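Local coordinates for protein bifunctional enzyme IspD/IspF (Campylobacter jejuni, PDB 1W55) that catalyses two steps of isoprenoid precursor biosynthesis, transferring the cytidylyl group of CTP to methylerythritol phosphate and cyclising the phosphorylated product to methylerythritol cyclodiphosphate with release of CMP, at residues H243-V248 against N279-E284; A250-D255 against M355-S360; I87-V92 against S151-L156; E78-A83 against K158-N163. All blocks are in the same frame, centred on the assembly; numbering follows the deposited sequence.

Contact 1. Residues H243-V248 against N279-E284; sequences HSDGDV and NANSME
Two first torsions aim the polar groups of Asp245 and Ser282 at each other. Asp245 places CG between its own N and carbonyl carbon (chi1 54°), while Ser282 holds OG beside its backbone N (chi1 -77°). The motif is a type II' beta turn, His243 to Gly246, closed by Gly246 N to His243 O, set against the first turn of helix 282-295. Both oxygens of Asp245 take part: OD1 accepts from Ser282 OG at 2.7 Å on its syn side, and OD2 accepts from Ser282 N at 3.2 Å from above the carboxylate plane. This two-point grip fixes the carboxylate's rotation.

Ser282 OG is also hydrogen-bonded to NE2 of His251, a probable metal ligand. Ser282 is thus in the second shell of that metal site, and Asp245 sits one step behind, orienting the Ser282 hydroxyl. His243 stacks on His219 and belongs to the pocket of the bound cytidine monophosphate. Asp247 CB packs on Ser282 CB; its OD1 caps Ala250 N at the start of helix 248-260 and its OD2 accepts from Gly231 N. Asn281 caps its helix through OD1, which accepts from Met283 N at 3.0 Å. Next to Asp245, Ser244 CB lies 3.7 Å from Ala280 O.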
loop_
_atom_site.group_PDB
_atom_site.type_symbol
_atom_site.label_atom_id
_atom_site.label_comp_id
_atom_site.label_asym_id
_atom_site.label_seq_id
_atom_site.Cartn_x
_atom_site.Cartn_y
_atom_site.Cartn_z
ATOM N N HIS A 243 -46.142 -31.272 -15.070
ATOM C CA HIS A 243 -45.054 -30.481 -14.473
ATOM C C HIS A 243 -45.550 -29.156 -13.897
ATOM O O HIS A 243 -45.169 -28.067 -14.370
ATOM C CB HIS A 243 -43.942 -30.216 -15.502
ATOM C CG HIS A 243 -43.319 -31.461 -16.045
ATOM N ND1 HIS A 243 -43.700 -32.016 -17.246
ATOM C CD2 HIS A 243 -42.366 -32.277 -15.535
ATOM C CE1 HIS A 243 -42.996 -33.113 -17.464
ATOM N NE2 HIS A 243 -42.178 -33.292 -16.440
ATOM N N SER A 244 -46.394 -29.264 -12.874
ATOM C CA SER A 244 -47.026 -28.113 -12.229
ATOM C C SER A 244 -47.839 -27.306 -13.248
ATOM O O SER A 244 -48.781 -27.821 -13.856
ATOM C CB SER A 244 -45.979 -27.231 -11.540
ATOM O OG SER A 244 -45.030 -28.015 -10.834
ATOM N N ASP A 245 -47.445 -26.052 -13.446
ATOM C CA ASP A 245 -48.101 -25.161 -14.385
ATOM C C ASP A 245 -47.461 -25.227 -15.774
ATOM O O ASP A 245 -47.759 -24.390 -16.628
ATOM C CB ASP A 245 -48.066 -23.732 -13.832
ATOM C CG ASP A 245 -46.644 -23.267 -13.465
ATOM O OD1 ASP A 245 -45.663 -23.986 -13.782
ATOM O OD2 ASP A 245 -46.406 -22.189 -12.868
ATOM N N GLY A 246 -46.572 -26.206 -15.988
ATOM C CA GLY A 246 -45.965 -26.466 -17.291
ATOM C C GLY A 246 -44.834 -25.536 -17.758
ATOM O O GLY A 246 -44.401 -25.603 -18.909
ATOM N N ASP A 247 -44.351 -24.673 -16.876
ATOM C CA ASP A 247 -43.328 -23.685 -17.223
ATOM C C ASP A 247 -41.954 -24.339 -17.444
ATOM O O ASP A 247 -41.147 -24.393 -16.516
ATOM C CB ASP A 247 -43.276 -22.652 -16.090
ATOM C CG ASP A 247 -42.643 -21.334 -16.495
ATOM O OD1 ASP A 247 -41.685 -21.299 -17.318
ATOM O OD2 ASP A 247 -43.021 -20.262 -15.978
ATOM N N VAL A 248 -41.696 -24.846 -18.658
ATOM C CA VAL A 248 -40.408 -25.489 -18.976
ATOM C C VAL A 248 -39.259 -24.533 -18.784
ATOM O O VAL A 248 -38.169 -24.946 -18.409
ATOM C CB VAL A 248 -40.175 -25.871 -20.461
ATOM C CG1 VAL A 248 -39.777 -27.345 -20.622
ATOM C CG2 VAL A 248 -41.212 -25.348 -21.428
ATOM N N ASN A 279 -50.067 -28.312 -8.214
ATOM C CA ASN A 279 -50.590 -26.961 -8.047
ATOM C C ASN A 279 -49.541 -25.868 -7.800
ATOM O O ASN A 279 -49.894 -24.708 -7.576
ATOM C CB ASN A 279 -51.707 -26.941 -6.994
ATOM C CG ASN A 279 -52.904 -27.796 -7.404
ATOM O OD1 ASN A 279 -53.366 -28.642 -6.637
ATOM N ND2 ASN A 279 -53.395 -27.591 -8.629
ATOM N N ALA A 280 -48.262 -26.236 -7.886
ATOM C CA ALA A 280 -47.165 -25.302 -7.625
ATOM C C ALA A 280 -47.063 -24.157 -8.649
ATOM O O ALA A 280 -47.377 -24.316 -9.829
ATOM C CB ALA A 280 -45.839 -26.054 -7.527
ATOM N N ASN A 281 -46.658 -22.995 -8.160
ATOM C CA ASN A 281 -46.202 -21.904 -9.004
ATOM C C ASN A 281 -44.699 -22.102 -9.245
ATOM O O ASN A 281 -43.900 -21.938 -8.317
ATOM C CB ASN A 281 -46.489 -20.572 -8.306
ATOM C CG ASN A 281 -46.067 -19.362 -9.126
ATOM O OD1 ASN A 281 -45.184 -19.441 -9.979
ATOM N ND2 ASN A 281 -46.692 -18.224 -8.849
ATOM N N SER A 282 -44.330 -22.480 -10.474
ATOM C CA SER A 282 -42.924 -22.762 -10.868
ATOM C C SER A 282 -41.923 -21.636 -10.613
ATOM O O SER A 282 -40.756 -21.893 -10.347
ATOM C CB SER A 282 -42.862 -23.128 -12.344
ATOM O OG SER A 282 -43.304 -24.456 -12.545
ATOM N N MET A 283 -42.390 -20.396 -10.702
ATOM C CA MET A 283 -41.572 -19.228 -10.421
ATOM C C MET A 283 -41.269 -19.121 -8.919
ATOM O O MET A 283 -40.209 -18.621 -8.530
ATOM C CB MET A 283 -42.260 -17.949 -10.927
ATOM C CG MET A 283 -42.297 -17.822 -12.452
ATOM S SD MET A 283 -40.644 -17.955 -13.227
ATOM C CE MET A 283 -40.014 -16.258 -13.064
ATOM N N GLU A 284 -42.202 -19.591 -8.090
ATOM C CA GLU A 284 -41.982 -19.665 -6.644
ATOM C C GLU A 284 -40.991 -20.776 -6.326
ATOM O O GLU A 284 -40.136 -20.611 -5.452
ATOM C CB GLU A 284 -43.312 -19.863 -5.888
ATOM C CG GLU A 284 -43.192 -20.016 -4.367
ATOM C CD GLU A 284 -42.606 -18.793 -3.653
ATOM O OE1 GLU A 284 -42.833 -17.639 -4.098
ATOM O OE2 GLU A 284 -41.914 -18.989 -2.630
#

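Contact 2. Residues A250-D255 against M355-S360; sequences AHSLTD and MAVLSS
Ser252 is the first residue of 250-255 to touch strand 354-365, and it makes the main contact. With OG anti to the backbone N (chi1 173°), the hydroxyl reaches the strand and donates to Val357 O at 2.8 Å. The donor sits 62° out of the carbonyl plane, so the bond uses neither lone-pair direction. The same hydroxyl oxygen accepts from Ser359 OG at 2.9 Å, and the directions of the two bonds define a relay from Ser359 through Ser252 to Val357. Both hydroxyls are buried, and each has a partner within this relay. Val357 CG1, also anti to its backbone N, lies 3.8 Å from Ser252 CB and adds an apolar flank.

Leu253 follows with a lighter touch: its CB lies 4.0 Å from Ser359 OG, and its side chain continues onto Ile303 of strand 298-308. Leu253 N is 3.4 Å from Ser359 OG, but the angle is too poor for a hydrogen bond.

The local helix and strand axes approach to 7.4 Å at an angle of 32°, the two segments running in roughly the same direction. Helix 248-260 thus lies on one face of the IspF sheet, where strand 354-365 runs between strands 210-224 and 298-308. Ser252 also touches Asp217 of strand 210-224, and His251, a probable metal ligand, has ND1 hydrogen-bonded to His219 of the same strand. On the side of the helix turned from strand 354-365, Ala250 packs on Met283 and Thr254 on Leu286 and Ala289, all of helix 282-295.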
loop_
_atom_site.group_PDB
_atom_site.type_symbol
_atom_site.label_atom_id
_atom_site.label_comp_id
_atom_site.label_asym_id
_atom_site.label_seq_id
_atom_site.Cartn_x
_atom_site.Cartn_y
_atom_site.Cartn_z
ATOM N N ALA A 250 -38.955 -21.959 -16.556
ATOM C CA ALA A 250 -38.643 -21.850 -15.135
ATOM C C ALA A 250 -37.927 -23.114 -14.649
ATOM O O ALA A 250 -37.003 -23.041 -13.847
ATOM C CB ALA A 250 -39.923 -21.595 -14.319
ATOM N N HIS A 251 -38.343 -24.266 -15.162
ATOM C CA HIS A 251 -37.778 -25.541 -14.754
ATOM C C HIS A 251 -36.342 -25.699 -15.239
ATOM O O HIS A 251 -35.486 -26.168 -14.485
ATOM C CB HIS A 251 -38.667 -26.696 -15.236
ATOM C CG HIS A 251 -40.053 -26.643 -14.671
ATOM N ND1 HIS A 251 -41.135 -27.236 -15.284
ATOM C CD2 HIS A 251 -40.533 -26.038 -13.558
ATOM C CE1 HIS A 251 -42.223 -27.006 -14.571
ATOM N NE2 HIS A 251 -41.883 -26.287 -13.515
ATOM N N SER A 252 -36.081 -25.276 -16.478
ATOM C CA SER A 252 -34.732 -25.339 -17.033
ATOM C C SER A 252 -33.817 -24.401 -16.261
ATOM O O SER A 252 -32.693 -24.759 -15.916
ATOM C CB SER A 252 -34.739 -24.967 -18.518
ATOM O OG SER A 252 -33.417 -24.874 -19.023
ATOM N N LEU A 253 -34.312 -23.202 -15.977
ATOM C CA LEU A 253 -33.528 -22.209 -15.268
ATOM C C LEU A 253 -33.196 -22.652 -13.826
ATOM O O LEU A 253 -32.077 -22.465 -13.352
ATOM C CB LEU A 253 -34.253 -20.871 -15.275
ATOM C CG LEU A 253 -33.569 -19.735 -14.539
ATOM C CD1 LEU A 253 -32.104 -19.538 -15.026
ATOM C CD2 LEU A 253 -34.412 -18.466 -14.691
ATOM N N THR A 254 -34.173 -23.238 -13.144
ATOM C CA THR A 254 -33.952 -23.827 -11.826
ATOM C C THR A 254 -32.789 -24.829 -11.862
ATOM O O THR A 254 -31.913 -24.799 -11.007
ATOM C CB THR A 254 -35.242 -24.521 -11.368
ATOM O OG1 THR A 254 -36.326 -23.554 -11.295
ATOM C CG2 THR A 254 -35.075 -25.058 -9.957
ATOM N N ASP A 255 -32.779 -25.711 -12.860
ATOM C CA ASP A 255 -31.688 -26.667 -13.016
ATOM C C ASP A 255 -30.321 -25.977 -13.171
ATOM O O ASP A 255 -29.347 -26.413 -12.579
ATOM C CB ASP A 255 -31.960 -27.596 -14.196
ATOM C CG ASP A 255 -32.518 -28.946 -13.765
ATOM O OD1 ASP A 255 -32.850 -29.095 -12.571
ATOM O OD2 ASP A 255 -32.663 -29.916 -14.551
ATOM N N MET A 355 -41.606 -28.639 -26.569
ATOM C CA MET A 355 -40.617 -27.571 -26.625
ATOM C C MET A 355 -39.506 -27.765 -25.594
ATOM O O MET A 355 -39.705 -28.413 -24.554
ATOM C CB MET A 355 -41.278 -26.187 -26.550
ATOM C CG MET A 355 -41.684 -25.699 -25.178
ATOM S SD MET A 355 -42.088 -23.903 -25.200
ATOM C CE MET A 355 -40.938 -23.343 -24.329
ATOM N N ALA A 356 -38.340 -27.205 -25.890
ATOM C CA ALA A 356 -37.202 -27.343 -25.000
ATOM C C ALA A 356 -36.639 -25.979 -24.624
ATOM O O ALA A 356 -36.823 -24.994 -25.349
ATOM C CB ALA A 356 -36.129 -28.224 -25.645
ATOM N N VAL A 357 -35.973 -25.921 -23.475
ATOM C CA VAL A 357 -35.338 -24.694 -23.015
ATOM C C VAL A 357 -33.905 -24.970 -22.528
ATOM O O VAL A 357 -33.683 -25.815 -21.654
ATOM C CB VAL A 357 -36.171 -23.983 -21.918
ATOM C CG1 VAL A 357 -35.464 -22.720 -21.465
ATOM C CG2 VAL A 357 -37.615 -23.652 -22.420
ATOM N N LEU A 358 -32.943 -24.268 -23.127
ATOM C CA LEU A 358 -31.555 -24.283 -22.677
ATOM C C LEU A 358 -31.273 -23.030 -21.843
ATOM O O LEU A 358 -31.536 -21.906 -22.298
ATOM C CB LEU A 358 -30.602 -24.343 -23.877
ATOM C CG LEU A 358 -29.097 -24.254 -23.568
ATOM C CD1 LEU A 358 -28.606 -25.530 -22.856
ATOM C CD2 LEU A 358 -28.273 -23.972 -24.840
ATOM N N SER A 359 -30.732 -23.224 -20.641
ATOM C CA SER A 359 -30.361 -22.133 -19.741
ATOM C C SER A 359 -28.878 -22.162 -19.398
ATOM O O SER A 359 -28.300 -23.235 -19.230
ATOM C CB SER A 359 -31.159 -22.199 -18.427
ATOM O OG SER A 359 -32.554 -22.138 -18.659
ATOM N N SER A 360 -28.274 -20.974 -19.295
ATOM C CA SER A 360 -26.921 -20.824 -18.774
ATOM C C SER A 360 -26.900 -19.740 -17.704
ATOM O O SER A 360 -27.526 -18.681 -17.842
ATOM C CB SER A 360 -25.900 -20.462 -19.861
ATOM O OG SER A 360 -26.048 -21.288 -20.990
#

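Contact 3. Residues I87-V92 against S151-L156; sequences IDSEFV and SKTKLL
An antiparallel pairing in the central sheet of the cytidylyltransferase domain, a GT-A type fold, runs straight into a helix start here: strand 91-96 meets strand 149-152 just where helix 153-159 begins. Val92 and Ser151 form the hydrogen-bonded pair, with Val92 N to Ser151 O and Ser151 N to Val92 O both 3.0 Å. Phe91 and Lys152 form the non-hydrogen-bonded pair.

Thr153 then continues the link beyond the strand. Its N donates to Glu90 O at 2.9 Å and 170°, and OG1, lying beside its backbone N (chi1 -55°), donates to Ser89 O at 2.7 Å, tilted 30° from that carbonyl plane. The same torsion sends CG2 the other way, to within 3.7 Å of Ile87 CG2, where the two side chains cross at about a right angle. A water bridges Glu90 O and Lys154 N.

The aliphatic part of Lys152 runs alongside the Phe91 ring, with CD 4.0 Å from CE2, while Glu90 CG lies over one face of the ring, near its rim. On the face carrying Val92 and Ser151, Val92 CG1 meets Leu156 CD2, and both Val92 and Leu156 also touch Leu84 of helix 76-84.

Glu90 O therefore receives Thr153 N and a water, while Ser89 O receives the hydroxyl, so at the helix start Thr153 N and OG1 are held directly and Lys154 N through the water.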
loop_
_atom_site.group_PDB
_atom_site.type_symbol
_atom_site.label_atom_id
_atom_site.label_comp_id
_atom_site.label_asym_id
_atom_site.label_seq_id
_atom_site.Cartn_x
_atom_site.Cartn_y
_atom_site.Cartn_z
ATOM N N ILE A 87 -14.110 -38.459 21.271
ATOM C CA ILE A 87 -12.797 -38.095 21.802
ATOM C C ILE A 87 -12.349 -39.044 22.906
ATOM O O ILE A 87 -13.113 -39.331 23.828
ATOM C CB ILE A 87 -12.813 -36.634 22.343
ATOM C CG1 ILE A 87 -13.413 -35.666 21.308
ATOM C CG2 ILE A 87 -11.410 -36.198 22.816
ATOM C CD1 ILE A 87 -12.687 -35.620 19.972
ATOM N N ASP A 88 -11.108 -39.522 22.810
ATOM C CA ASP A 88 -10.535 -40.352 23.872
ATOM C C ASP A 88 -9.171 -39.863 24.375
ATOM O O ASP A 88 -8.529 -40.536 25.177
ATOM C CB ASP A 88 -10.506 -41.845 23.479
ATOM C CG ASP A 88 -9.664 -42.125 22.237
ATOM O OD1 ASP A 88 -8.634 -41.446 22.019
ATOM O OD2 ASP A 88 -9.955 -43.028 21.423
ATOM N N SER A 89 -8.740 -38.695 23.903
ATOM C CA SER A 89 -7.517 -38.066 24.396
ATOM C C SER A 89 -7.802 -37.358 25.720
ATOM O O SER A 89 -8.947 -36.979 25.984
ATOM C CB SER A 89 -6.937 -37.088 23.357
ATOM O OG SER A 89 -7.771 -35.946 23.158
ATOM N N GLU A 90 -6.763 -37.187 26.542
ATOM C CA GLU A 90 -6.889 -36.534 27.845
ATOM C C GLU A 90 -7.457 -35.111 27.755
ATOM O O GLU A 90 -8.246 -34.689 28.608
ATOM C CB GLU A 90 -5.533 -36.492 28.571
ATOM C CG GLU A 90 -5.654 -36.220 30.072
ATOM C CD GLU A 90 -4.320 -36.022 30.786
ATOM O OE1 GLU A 90 -3.257 -36.336 30.207
ATOM O OE2 GLU A 90 -4.334 -35.550 31.947
ATOM N N PHE A 91 -7.019 -34.370 26.741
ATOM C CA PHE A 91 -7.436 -32.984 26.576
ATOM C C PHE A 91 -8.226 -32.789 25.298
ATOM O O PHE A 91 -8.058 -33.531 24.318
ATOM C CB PHE A 91 -6.232 -32.053 26.600
ATOM C CG PHE A 91 -5.471 -32.097 27.888
ATOM C CD1 PHE A 91 -4.331 -32.900 28.011
ATOM C CD2 PHE A 91 -5.896 -31.352 28.988
ATOM C CE1 PHE A 91 -3.623 -32.957 29.213
ATOM C CE2 PHE A 91 -5.198 -31.400 30.195
ATOM C CZ PHE A 91 -4.057 -32.206 30.308
ATOM N N VAL A 92 -9.099 -31.791 25.327
ATOM C CA VAL A 92 -9.840 -31.389 24.142
ATOM C C VAL A 92 -9.891 -29.871 24.034
ATOM O O VAL A 92 -10.245 -29.170 24.988
ATOM C CB VAL A 92 -11.263 -32.028 24.089
ATOM C CG1 VAL A 92 -12.129 -31.565 25.254
ATOM C CG2 VAL A 92 -11.941 -31.741 22.743
ATOM N N SER A 151 -10.093 -28.222 27.879
ATOM C CA SER A 151 -10.626 -28.891 29.053
ATOM C C SER A 151 -10.087 -30.304 29.120
ATOM O O SER A 151 -9.691 -30.880 28.097
ATOM C CB SER A 151 -12.158 -28.941 28.999
ATOM O OG SER A 151 -12.712 -27.645 28.949
ATOM N N LYS A 152 -10.081 -30.860 30.326
ATOM C CA LYS A 152 -9.871 -32.292 30.493
ATOM C C LYS A 152 -11.142 -32.943 29.979
ATOM O O LYS A 152 -12.254 -32.614 30.419
ATOM C CB LYS A 152 -9.618 -32.667 31.959
ATOM C CG LYS A 152 -8.404 -31.973 32.594
ATOM C CD LYS A 152 -7.382 -32.985 33.127
ATOM C CE LYS A 152 -6.322 -32.324 34.028
ATOM N NZ LYS A 152 -6.925 -31.391 35.049
ATOM N N THR A 153 -10.956 -33.843 29.024
ATOM C CA THR A 153 -12.046 -34.499 28.318
ATOM C C THR A 153 -13.049 -35.171 29.251
ATOM O O THR A 153 -14.264 -34.970 29.120
ATOM C CB THR A 153 -11.455 -35.512 27.341
ATOM O OG1 THR A 153 -10.527 -34.832 26.486
ATOM C CG2 THR A 153 -12.518 -36.040 26.389
ATOM N N LYS A 154 -12.534 -35.944 30.204
ATOM C CA LYS A 154 -13.389 -36.707 31.112
ATOM C C LYS A 154 -14.285 -35.781 31.936
ATOM O O LYS A 154 -15.464 -36.073 32.124
ATOM C CB LYS A 154 -12.556 -37.633 32.012
ATOM C CG LYS A 154 -11.769 -38.706 31.234
ATOM C CD LYS A 154 -10.971 -39.624 32.167
ATOM C CE LYS A 154 -9.478 -39.281 32.160
ATOM N NZ LYS A 154 -8.647 -40.340 31.508
ATOM N N LEU A 155 -13.730 -34.660 32.391
ATOM C CA LEU A 155 -14.482 -33.692 33.192
ATOM C C LEU A 155 -15.566 -32.961 32.402
ATOM O O LEU A 155 -16.654 -32.704 32.934
ATOM C CB LEU A 155 -13.547 -32.672 33.851
ATOM C CG LEU A 155 -12.724 -33.199 35.039
ATOM C CD1 LEU A 155 -11.876 -32.094 35.623
ATOM C CD2 LEU A 155 -13.597 -33.841 36.134
ATOM N N LEU A 156 -15.261 -32.619 31.147
ATOM C CA LEU A 156 -16.203 -31.907 30.291
ATOM C C LEU A 156 -17.359 -32.829 29.921
ATOM O O LEU A 156 -18.512 -32.402 29.903
ATOM C CB LEU A 156 -15.506 -31.334 29.044
ATOM C CG LEU A 156 -16.322 -30.418 28.120
ATOM C CD1 LEU A 156 -16.902 -29.237 28.882
ATOM C CD2 LEU A 156 -15.499 -29.935 26.897
HETATM O O HOH W 1 -9.630 -36.359 30.274
#

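Contact 4. Residues E78-A83 against K158-N163; sequences ESLKKA and KALDQN. With C (cytidine-5'-monophosphate), chain D.
Leu160 and Lys81 carry most of the buried surface, with Leu80 adding a smaller share. Leu160 is the first residue to leave helical geometry after helix 153-159, and its side chain points back at helix 76-84. CG lies beside its own backbone N (chi1 -58°), and the terminal branch CD1 does the touching. It sits 3.9 Å from Leu80 CG and comes over the helix surface to 4.1 Å from Lys81 CB. The side chains of Leu80 and Leu160 cross at about a right angle.

In the GT-A type cytidylyltransferase domain, this packing joins helix 76-84 to the turn that ends helix 153-159, and helix 76-84 lies between it and the nucleotide pocket. Leu80 also rests on Ile7 and Leu9 of strand 4-9, and Leu160 on Ala172 of helix 169-174 and on Phe166.

Lys81 reaches the backbone of Leu160 with its ammonium group. Its chain is stretched out from CB to NZ, beginning with CG anti to the backbone N (chi1 168°), and this length brings the group to the backbone just past the helix. Lys81 NZ donates to Leu160 O at 2.9 Å, tilted 21° from the carbonyl plane. Asp161 O is also 2.9 Å from Lys81 NZ. A water accepts from Lys81 NZ and donates to Asp161 OD1 at 2.6 Å, linking the two side chains indirectly. From another side of helix 76-84, Ser79 OG donates to N3 of the cytosine of bound cytidine monophosphate at 2.7 Å.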
loop_
_atom_site.group_PDB
_atom_site.type_symbol
_atom_site.label_atom_id
_atom_site.label_comp_id
_atom_site.label_asym_id
_atom_site.label_seq_id
_atom_site.Cartn_x
_atom_site.Cartn_y
_atom_site.Cartn_z
ATOM N N GLU A 78 -25.325 -29.489 23.542
ATOM C CA GLU A 78 -25.684 -30.785 22.966
ATOM C C GLU A 78 -24.813 -31.196 21.783
ATOM O O GLU A 78 -24.396 -32.353 21.707
ATOM C CB GLU A 78 -27.163 -30.905 22.598
ATOM C CG GLU A 78 -27.569 -32.376 22.531
ATOM C CD GLU A 78 -28.982 -32.636 22.043
ATOM O OE1 GLU A 78 -29.670 -31.707 21.571
ATOM O OE2 GLU A 78 -29.405 -33.808 22.137
ATOM N N SER A 79 -24.536 -30.276 20.862
ATOM C CA SER A 79 -23.597 -30.586 19.780
ATOM C C SER A 79 -22.255 -31.013 20.355
ATOM O O SER A 79 -21.670 -32.005 19.921
ATOM C CB SER A 79 -23.413 -29.394 18.842
ATOM O OG SER A 79 -24.658 -28.985 18.300
ATOM N N LEU A 80 -21.793 -30.269 21.356
ATOM C CA LEU A 80 -20.530 -30.545 22.033
ATOM C C LEU A 80 -20.518 -31.933 22.685
ATOM O O LEU A 80 -19.570 -32.704 22.510
ATOM C CB LEU A 80 -20.236 -29.452 23.082
ATOM C CG LEU A 80 -18.902 -29.591 23.839
ATOM C CD1 LEU A 80 -17.709 -29.874 22.894
ATOM C CD2 LEU A 80 -18.634 -28.352 24.682
ATOM N N LYS A 81 -21.579 -32.236 23.431
ATOM C CA LYS A 81 -21.705 -33.513 24.128
ATOM C C LYS A 81 -21.634 -34.686 23.155
ATOM O O LYS A 81 -20.950 -35.685 23.419
ATOM C CB LYS A 81 -23.008 -33.549 24.946
ATOM C CG LYS A 81 -23.390 -34.923 25.494
ATOM C CD LYS A 81 -24.660 -34.853 26.339
ATOM C CE LYS A 81 -24.774 -36.065 27.265
ATOM N NZ LYS A 81 -25.754 -35.803 28.359
ATOM N N LYS A 82 -22.333 -34.566 22.029
ATOM C CA LYS A 82 -22.305 -35.613 21.007
ATOM C C LYS A 82 -20.912 -35.773 20.409
ATOM O O LYS A 82 -20.437 -36.892 20.233
ATOM C CB LYS A 82 -23.326 -35.336 19.904
ATOM C CG LYS A 82 -24.783 -35.381 20.364
ATOM C CD LYS A 82 -25.713 -34.818 19.294
ATOM C CE LYS A 82 -25.818 -35.766 18.092
ATOM N NZ LYS A 82 -26.763 -35.258 17.058
ATOM N N ALA A 83 -20.249 -34.657 20.119
ATOM C CA ALA A 83 -18.906 -34.709 19.530
ATOM C C ALA A 83 -17.869 -35.276 20.497
ATOM O O ALA A 83 -16.911 -35.924 20.070
ATOM C CB ALA A 83 -18.483 -33.333 19.033
ATOM N N LYS A 158 -18.433 -35.295 31.870
ATOM C CA LYS A 158 -19.221 -35.343 33.105
ATOM C C LYS A 158 -20.016 -34.059 33.298
ATOM O O LYS A 158 -21.182 -34.099 33.685
ATOM C CB LYS A 158 -18.324 -35.587 34.327
ATOM C CG LYS A 158 -18.677 -36.841 35.124
ATOM C CD LYS A 158 -17.621 -37.141 36.189
ATOM C CE LYS A 158 -16.888 -38.454 35.897
ATOM N NZ LYS A 158 -15.402 -38.295 35.958
ATOM N N ALA A 159 -19.377 -32.924 33.014
ATOM C CA ALA A 159 -20.017 -31.614 33.125
ATOM C C ALA A 159 -21.314 -31.493 32.314
ATOM O O ALA A 159 -22.186 -30.718 32.687
ATOM C CB ALA A 159 -19.039 -30.507 32.729
ATOM N N LEU A 160 -21.431 -32.258 31.223
ATOM C CA LEU A 160 -22.574 -32.148 30.302
ATOM C C LEU A 160 -23.536 -33.316 30.426
ATOM O O LEU A 160 -24.393 -33.518 29.565
ATOM C CB LEU A 160 -22.111 -32.002 28.839
ATOM C CG LEU A 160 -21.205 -30.810 28.512
ATOM C CD1 LEU A 160 -20.674 -30.892 27.076
ATOM C CD2 LEU A 160 -21.944 -29.504 28.752
ATOM N N ASP A 161 -23.396 -34.067 31.515
ATOM C CA ASP A 161 -24.244 -35.223 31.791
ATOM C C ASP A 161 -25.749 -34.918 31.752
ATOM O O ASP A 161 -26.506 -35.677 31.164
ATOM C CB ASP A 161 -23.860 -35.865 33.127
ATOM C CG ASP A 161 -24.709 -37.087 33.452
ATOM O OD1 ASP A 161 -24.963 -37.909 32.535
ATOM O OD2 ASP A 161 -25.162 -37.298 34.596
ATOM N N GLN A 162 -26.167 -33.799 32.341
ATOM C CA GLN A 162 -27.588 -33.463 32.433
ATOM C C GLN A 162 -27.961 -32.085 31.905
ATOM O O GLN A 162 -29.008 -31.923 31.272
ATOM C CB GLN A 162 -28.068 -33.578 33.882
ATOM C CG GLN A 162 -28.194 -35.010 34.371
ATOM C CD GLN A 162 -28.625 -35.093 35.813
ATOM O OE1 GLN A 162 -29.243 -34.158 36.336
ATOM N NE2 GLN A 162 -28.313 -36.213 36.460
ATOM N N ASN A 163 -27.127 -31.088 32.198
ATOM C CA ASN A 163 -27.423 -29.710 31.831
ATOM C C ASN A 163 -26.823 -29.335 30.473
ATOM O O ASN A 163 -25.608 -29.273 30.309
ATOM C CB ASN A 163 -26.943 -28.762 32.929
ATOM C CG ASN A 163 -27.359 -27.315 32.694
ATOM O OD1 ASN A 163 -27.861 -26.945 31.622
ATOM N ND2 ASN A 163 -27.145 -26.484 33.705
HETATM O OP3 C D . -22.931 -18.137 19.940
HETATM P P C D . -23.739 -19.411 19.957
HETATM O OP1 C D . -24.997 -19.315 19.131
HETATM O OP2 C D . -23.898 -20.040 21.322
HETATM O "O5'" C D . -22.868 -20.451 19.086
HETATM C "C5'" C D . -21.547 -20.820 19.453
HETATM C "C4'" C D . -21.028 -21.907 18.511
HETATM O "O4'" C D . -21.697 -23.155 18.730
HETATM C "C3'" C D . -21.224 -21.558 17.048
HETATM O "O3'" C D . -20.002 -21.834 16.390
HETATM C "C2'" C D . -22.310 -22.492 16.558
HETATM O "O2'" C D . -22.153 -22.858 15.192
HETATM C "C1'" C D . -22.159 -23.685 17.488
HETATM N N1 C D . -23.443 -24.357 17.683
HETATM C C2 C D . -23.512 -25.743 17.463
HETATM O O2 C D . -22.485 -26.383 17.110
HETATM N N3 C D . -24.696 -26.365 17.640
HETATM C C4 C D . -25.810 -25.675 18.007
HETATM N N4 C D . -26.991 -26.327 18.170
HETATM C C5 C D . -25.754 -24.302 18.225
HETATM C C6 C D . -24.537 -23.656 18.053
HETATM O O HOH W 2 -25.278 -38.379 29.993
#

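The four contacts fall into two pairs, one in each half of the enzyme. Contacts 3 and 4 lie in the IspD half, with centres about 12 Å apart; both use helix 153-159, and along the chain contact 3 falls wholly between the two segments of contact 4. They meet where Leu156 CD2 packs against Leu80 CD2. Contacts 1 and 2 follow in the IspF half, also about 12 Å apart between centres, and their segments alternate along the chain. They join where Ser282 CB packs on Ala250 CB. Centres of the two pairs are about 46 to 53 Å apart, on opposite sides of the chain's centre, consistent with two separately folded catalytic domains.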